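Local coordinates for protein PpBBE-like 1 D396N (PDB 6EO5) that is a variant of a moss berberine bridge enzyme homologue, an FAD-dependent oxidase of the VAO family that oxidises cellobiose, at residues A233-N238 with G263-E268; A256-P261 with N360-Y365. All blocks are in the same frame, centred on the assembly; numbering follows the deposited sequence.

A seven-stranded antiparallel sheet with helices packed on one face gives both contacts their setting. From the N terminus, strand 222-230 leads into helix 235-246, whose first turn forms one half of contact 1; the chain then returns as strand 253-259, turns, and enters strand 264-271, where contact 1 closes its loop of helix and strand. Contact 2 opens inside that loop, on 256-261, and closes only at 360-365, after 98 intervening residues, so the two contacts cross rather than nest. Strands 253-259 and 264-271 are neighbours, with backbone bonds pairing Trp266 with Tyr258 and Glu268 with Ala256. Contact 1 thus ties helix to sheet, and contact 2 strand to strand.

Contact 1. Residues A233-N238 with G263-E268; sequences AVLFKN and GVSWLE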
loop_
_atom_site.group_PDB
_atom_site.type_symbol
_atom_site.label_atom_id
_atom_site.label_comp_id
_atom_site.label_asym_id
_atom_site.label_seq_id
_atom_site.Cartn_x
_atom_site.Cartn_y
_atom_site.Cartn_z
ATOM N N ALA A 233 -3.168 -11.500 -28.558
ATOM C CA ALA A 233 -2.377 -12.638 -29.004
ATOM C C ALA A 233 -0.949 -12.625 -28.473
ATOM O O ALA A 233 -0.315 -13.683 -28.417
ATOM C CB ALA A 233 -2.361 -12.694 -30.529
ATOM N N VAL A 234 -0.426 -11.472 -28.065
ATOM C CA VAL A 234 0.961 -11.394 -27.624
ATOM C C VAL A 234 1.083 -11.402 -26.102
ATOM O O VAL A 234 2.165 -11.111 -25.572
ATOM C CB VAL A 234 1.671 -10.165 -28.229
ATOM C CG1 VAL A 234 1.573 -10.194 -29.745
ATOM C CG2 VAL A 234 1.100 -8.853 -27.683
ATOM N N LEU A 235 0.004 -11.733 -25.385
ATOM C CA LEU A 235 0.028 -11.686 -23.923
ATOM C C LEU A 235 0.965 -12.742 -23.335
ATOM O O LEU A 235 1.736 -12.456 -22.413
ATOM C CB LEU A 235 -1.386 -11.864 -23.364
ATOM C CG LEU A 235 -2.356 -10.721 -23.623
ATOM C CD1 LEU A 235 -3.756 -11.106 -23.177
ATOM C CD2 LEU A 235 -1.877 -9.453 -22.917
ATOM N N PHE A 236 0.893 -13.975 -23.832
ATOM C CA PHE A 236 1.788 -15.010 -23.335
ATOM C C PHE A 236 3.238 -14.628 -23.586
ATOM O O PHE A 236 4.086 -14.705 -22.684
ATOM C CB PHE A 236 1.479 -16.352 -23.996
ATOM C CG PHE A 236 2.387 -17.454 -23.546
ATOM C CD1 PHE A 236 3.608 -17.671 -24.174
ATOM C CD2 PHE A 236 2.039 -18.255 -22.473
ATOM C CE1 PHE A 236 4.457 -18.666 -23.741
ATOM C CE2 PHE A 236 2.889 -19.260 -22.036
ATOM C CZ PHE A 236 4.095 -19.465 -22.672
ATOM N N LYS A 237 3.539 -14.222 -24.824
ATOM C CA LYS A 237 4.905 -13.883 -25.188
ATOM C C LYS A 237 5.430 -12.743 -24.327
ATOM O O LYS A 237 6.551 -12.810 -23.804
ATOM C CB LYS A 237 4.955 -13.534 -26.678
ATOM C CG LYS A 237 6.347 -13.530 -27.296
ATOM C CD LYS A 237 6.297 -13.128 -28.765
ATOM C CE LYS A 237 7.699 -12.933 -29.325
ATOM N NZ LYS A 237 8.474 -14.205 -29.309
ATOM N N ASN A 238 4.625 -11.685 -24.151
ATOM C CA ASN A 238 5.096 -10.544 -23.370
ATOM C C ASN A 238 5.295 -10.921 -21.907
ATOM O O ASN A 238 6.314 -10.564 -21.306
ATOM C CB ASN A 238 4.135 -9.360 -23.490
ATOM C CG ASN A 238 4.012 -8.838 -24.907
ATOM O OD1 ASN A 238 4.737 -9.264 -25.797
ATOM N ND2 ASN A 238 3.093 -7.905 -25.121
ATOM N N GLY A 263 -6.958 -6.939 -23.771
ATOM C CA GLY A 263 -5.785 -7.226 -24.570
ATOM C C GLY A 263 -4.605 -6.304 -24.328
ATOM O O GLY A 263 -3.518 -6.580 -24.851
ATOM N N VAL A 264 -4.775 -5.220 -23.571
ATOM C CA VAL A 264 -3.656 -4.336 -23.270
ATOM C C VAL A 264 -2.655 -5.059 -22.378
ATOM O O VAL A 264 -3.035 -5.834 -21.488
ATOM C CB VAL A 264 -4.165 -3.045 -22.606
ATOM C CG1 VAL A 264 -3.005 -2.133 -22.231
ATOM C CG2 VAL A 264 -5.136 -2.333 -23.525
ATOM N N SER A 265 -1.366 -4.824 -22.624
ATOM C CA SER A 265 -0.311 -5.239 -21.706
ATOM C C SER A 265 0.859 -4.270 -21.823
ATOM O O SER A 265 1.097 -3.691 -22.888
ATOM C CB SER A 265 0.166 -6.674 -21.976
ATOM O OG SER A 265 0.790 -6.774 -23.241
ATOM N N TRP A 266 1.592 -4.093 -20.722
ATOM C CA TRP A 266 2.751 -3.210 -20.785
ATOM C C TRP A 266 3.759 -3.560 -19.702
ATOM O O TRP A 266 3.444 -4.237 -18.721
ATOM C CB TRP A 266 2.351 -1.728 -20.685
ATOM C CG TRP A 266 1.832 -1.221 -19.344
ATOM C CD1 TRP A 266 2.513 -1.158 -18.151
ATOM C CD2 TRP A 266 0.539 -0.637 -19.093
ATOM N NE1 TRP A 266 1.712 -0.600 -17.176
ATOM C CE2 TRP A 266 0.502 -0.267 -17.732
ATOM C CE3 TRP A 266 -0.588 -0.387 -19.892
ATOM C CZ2 TRP A 266 -0.620 0.324 -17.155
ATOM C CZ3 TRP A 266 -1.696 0.206 -19.313
ATOM C CH2 TRP A 266 -1.703 0.551 -17.963
ATOM N N LEU A 267 4.988 -3.104 -19.917
ATOM C CA LEU A 267 6.014 -3.067 -18.887
ATOM C C LEU A 267 6.309 -1.603 -18.620
ATOM O O LEU A 267 6.605 -0.856 -19.553
ATOM C CB LEU A 267 7.283 -3.800 -19.321
ATOM C CG LEU A 267 8.450 -3.695 -18.343
ATOM C CD1 LEU A 267 8.077 -4.300 -16.998
ATOM C CD2 LEU A 267 9.691 -4.359 -18.904
ATOM N N GLU A 268 6.191 -1.185 -17.366
ATOM C CA GLU A 268 6.505 0.178 -16.968
ATOM C C GLU A 268 7.564 0.160 -15.874
ATOM O O GLU A 268 7.544 -0.712 -15.000
ATOM C CB GLU A 268 5.257 0.921 -16.491
ATOM C CG GLU A 268 5.543 2.376 -16.177
ATOM C CD GLU A 268 4.327 3.153 -15.721
ATOM O OE1 GLU A 268 3.278 2.515 -15.458
ATOM O OE2 GLU A 268 4.435 4.407 -15.628
#
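Helix-on-sheet packing joins Leu235 and Asn238, in the first turn of helix 235-246, to Ser265 on strand 264-271 of the seven-stranded antiparallel sheet, an example of apolar contact combined with one polar tie. Helices layered on one side of such a sheet are consistent with the substrate-binding domain of VAO-family flavoproteins. Only 160 Å² is buried between the two segments, and three side chains carry the contact. Leu235 reaches across with a single methyl: with chi1 at -69° the branch swings toward the strand, carrying CD2 within 3.6 Å of Ser265 CB and 3.8 Å of Gly263 O. Leu235 also touches Met259 on the adjoining strand 253-259 and Met355 of helix 345-355, so the same leucine is shared by the sheet and a second helix.

One turn of helix is closed by the bond from Asn238 N to Val234 O, at 2.9 Å, with Val234 in the N-cap position. Asn238, whose CB is directed at the strand, divides its amide between two partners. The hydrogen bond from the backbone N of Ala290 identifies the OD1 side, which leaves ND2 directed at Ser265. Ser265 OG stands between its own backbone N and carbonyl carbon (chi1 65°) and receives Asn238 ND2 at 3.2 Å, almost in the amide plane, with an N-H...O angle of 161°.

Contact 2. Residues A256-P261 with N360-Y365; sequences AFYMDP and NAYFIY
Ala361 touches Pro261 at the end of the ladder between strands 361-367 and 253-259, adjacent antiparallel strands near the middle of the seven-stranded sheet and a worked example of how the two faces of a sheet take different side chains. Ala361 O lies 3.2 Å from Pro261 CD, where the partner chain leaves its strand. Tyr362 follows, its CB 3.6 Å from Tyr258 CE2; the two tyrosine side chains cross at about a right angle, and that of Tyr362 comes within about 7 Å of the bound FAD. Tyr258 is itself steadied by a hydrogen bond from its OH to the anti lone pair of Asp260 OD2.

Pairing starts at Phe363, which forms with Met259 a hydrogen-bonded pair whose two backbone bonds are both weak. A chi1 of -55° turns the Phe363 ring so that its edge meets Met259 O, and the ring packs against Met355 of helix 345-355. Ile364, in the non-hydrogen-bonded pair with Tyr258, places CG1 3.8 Å from Tyr258 CD2, on the sheet face that also carries Tyr258. Tyr365 returns to the helix-covered face, alongside Phe257 and beneath helix 235-246. Here the backbone bonds are firmer: Phe257 N donates to Tyr365 O at 3.0 Å, and Tyr365 N to Phe257 O at 2.8 Å. That second acceptor also meets the Tyr365 ring edge in plane, with CD1 3.3 Å from Phe257 O.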
loop_
_atom_site.group_PDB
_atom_site.type_symbol
_atom_site.label_atom_id
_atom_site.label_comp_id
_atom_site.label_asym_id
_atom_site.label_seq_id
_atom_site.Cartn_x
_atom_site.Cartn_y
_atom_site.Cartn_z
ATOM N N ALA A 256 7.049 -2.823 -13.194
ATOM C CA ALA A 256 5.792 -3.518 -12.988
ATOM C C ALA A 256 5.229 -3.872 -14.349
ATOM O O ALA A 256 5.356 -3.094 -15.298
ATOM C CB ALA A 256 4.784 -2.669 -12.206
ATOM N N PHE A 257 4.626 -5.046 -14.447
ATOM C CA PHE A 257 3.954 -5.471 -15.662
ATOM C C PHE A 257 2.435 -5.344 -15.492
ATOM O O PHE A 257 1.894 -5.526 -14.395
ATOM C CB PHE A 257 4.358 -6.909 -16.000
ATOM C CG PHE A 257 3.979 -7.347 -17.381
ATOM C CD1 PHE A 257 4.870 -7.197 -18.436
ATOM C CD2 PHE A 257 2.739 -7.939 -17.627
ATOM C CE1 PHE A 257 4.529 -7.614 -19.717
ATOM C CE2 PHE A 257 2.398 -8.363 -18.903
ATOM C CZ PHE A 257 3.295 -8.200 -19.948
ATOM N N TYR A 258 1.750 -5.022 -16.591
ATOM C CA TYR A 258 0.310 -4.822 -16.585
ATOM C C TYR A 258 -0.328 -5.629 -17.710
ATOM O O TYR A 258 0.300 -5.917 -18.730
ATOM C CB TYR A 258 -0.046 -3.327 -16.718
ATOM C CG TYR A 258 -1.519 -3.029 -16.909
ATOM C CD1 TYR A 258 -2.119 -3.147 -18.170
ATOM C CD2 TYR A 258 -2.310 -2.598 -15.850
ATOM C CE1 TYR A 258 -3.465 -2.885 -18.362
ATOM C CE2 TYR A 258 -3.671 -2.326 -16.034
ATOM C CZ TYR A 258 -4.235 -2.470 -17.294
ATOM O OH TYR A 258 -5.570 -2.206 -17.505
ATOM N N MET A 259 -1.595 -5.973 -17.520
ATOM C CA MET A 259 -2.316 -6.878 -18.400
ATOM C C MET A 259 -3.792 -6.758 -18.046
ATOM O O MET A 259 -4.122 -6.594 -16.873
ATOM C CB MET A 259 -1.796 -8.305 -18.192
ATOM C CG MET A 259 -2.432 -9.391 -18.991
ATOM S SD MET A 259 -1.757 -11.003 -18.511
ATOM C CE MET A 259 -0.022 -10.767 -18.847
ATOM N N ASP A 260 -4.672 -6.802 -19.042
ATOM C CA ASP A 260 -6.099 -6.735 -18.746
ATOM C C ASP A 260 -6.871 -7.450 -19.852
ATOM O O ASP A 260 -6.313 -7.727 -20.922
ATOM C CB ASP A 260 -6.564 -5.277 -18.539
ATOM C CG ASP A 260 -6.669 -4.470 -19.823
ATOM O OD1 ASP A 260 -7.056 -5.011 -20.884
ATOM O OD2 ASP A 260 -6.391 -3.254 -19.750
ATOM N N PRO A 261 -8.145 -7.804 -19.608
ATOM C CA PRO A 261 -8.864 -8.696 -20.544
ATOM C C PRO A 261 -9.206 -8.070 -21.886
ATOM O O PRO A 261 -9.599 -8.804 -22.799
ATOM C CB PRO A 261 -10.141 -9.068 -19.776
ATOM C CG PRO A 261 -9.827 -8.759 -18.340
ATOM C CD PRO A 261 -8.923 -7.577 -18.378
ATOM N N ASN A 360 -13.691 -5.991 -17.470
ATOM C CA ASN A 360 -13.656 -4.907 -16.497
ATOM C C ASN A 360 -12.856 -5.330 -15.260
ATOM O O ASN A 360 -13.354 -5.357 -14.133
ATOM C CB ASN A 360 -15.079 -4.454 -16.149
ATOM C CG ASN A 360 -15.124 -3.083 -15.470
ATOM O OD1 ASN A 360 -14.129 -2.351 -15.414
ATOM N ND2 ASN A 360 -16.291 -2.734 -14.948
ATOM N N ALA A 361 -11.591 -5.682 -15.511
ATOM C CA ALA A 361 -10.616 -6.046 -14.489
ATOM C C ALA A 361 -9.220 -5.630 -14.953
ATOM O O ALA A 361 -9.009 -5.293 -16.123
ATOM C CB ALA A 361 -10.648 -7.546 -14.201
ATOM N N TYR A 362 -8.252 -5.659 -14.032
ATOM C CA TYR A 362 -6.861 -5.458 -14.420
ATOM C C TYR A 362 -5.931 -6.203 -13.465
ATOM O O TYR A 362 -6.337 -6.657 -12.391
ATOM C CB TYR A 362 -6.511 -3.970 -14.503
ATOM C CG TYR A 362 -6.667 -3.193 -13.224
ATOM C CD1 TYR A 362 -5.612 -3.063 -12.340
ATOM C CD2 TYR A 362 -7.854 -2.551 -12.921
ATOM C CE1 TYR A 362 -5.753 -2.336 -11.170
ATOM C CE2 TYR A 362 -8.004 -1.824 -11.759
ATOM C CZ TYR A 362 -6.956 -1.719 -10.880
ATOM O OH TYR A 362 -7.083 -0.982 -9.713
ATOM N N PHE A 363 -4.670 -6.343 -13.892
ATOM C CA PHE A 363 -3.686 -7.214 -13.243
ATOM C C PHE A 363 -2.295 -6.595 -13.351
ATOM O O PHE A 363 -1.824 -6.315 -14.461
ATOM C CB PHE A 363 -3.719 -8.606 -13.877
ATOM C CG PHE A 363 -5.088 -9.225 -13.862
ATOM C CD1 PHE A 363 -6.008 -8.940 -14.870
ATOM C CD2 PHE A 363 -5.481 -10.059 -12.818
ATOM C CE1 PHE A 363 -7.295 -9.481 -14.840
ATOM C CE2 PHE A 363 -6.762 -10.610 -12.798
ATOM C CZ PHE A 363 -7.662 -10.320 -13.810
ATOM N N ILE A 364 -1.636 -6.388 -12.205
ATOM C CA ILE A 364 -0.381 -5.646 -12.118
ATOM C C ILE A 364 0.624 -6.484 -11.332
ATOM O O ILE A 364 0.293 -7.015 -10.267
ATOM C CB ILE A 364 -0.589 -4.272 -11.448
ATOM C CG1 ILE A 364 -1.610 -3.444 -12.221
ATOM C CG2 ILE A 364 0.733 -3.494 -11.272
ATOM C CD1 ILE A 364 -1.890 -2.118 -11.571
ATOM N N TYR A 365 1.861 -6.570 -11.836
ATOM C CA TYR A 365 2.887 -7.466 -11.299
ATOM C C TYR A 365 4.083 -6.628 -10.869
ATOM O O TYR A 365 4.857 -6.178 -11.719
ATOM C CB TYR A 365 3.303 -8.505 -12.341
ATOM C CG TYR A 365 2.155 -9.283 -12.965
ATOM C CD1 TYR A 365 1.305 -8.690 -13.894
ATOM C CD2 TYR A 365 1.936 -10.620 -12.646
ATOM C CE1 TYR A 365 0.259 -9.405 -14.472
ATOM C CE2 TYR A 365 0.894 -11.342 -13.227
ATOM C CZ TYR A 365 0.058 -10.727 -14.138
ATOM O OH TYR A 365 -0.975 -11.431 -14.727
#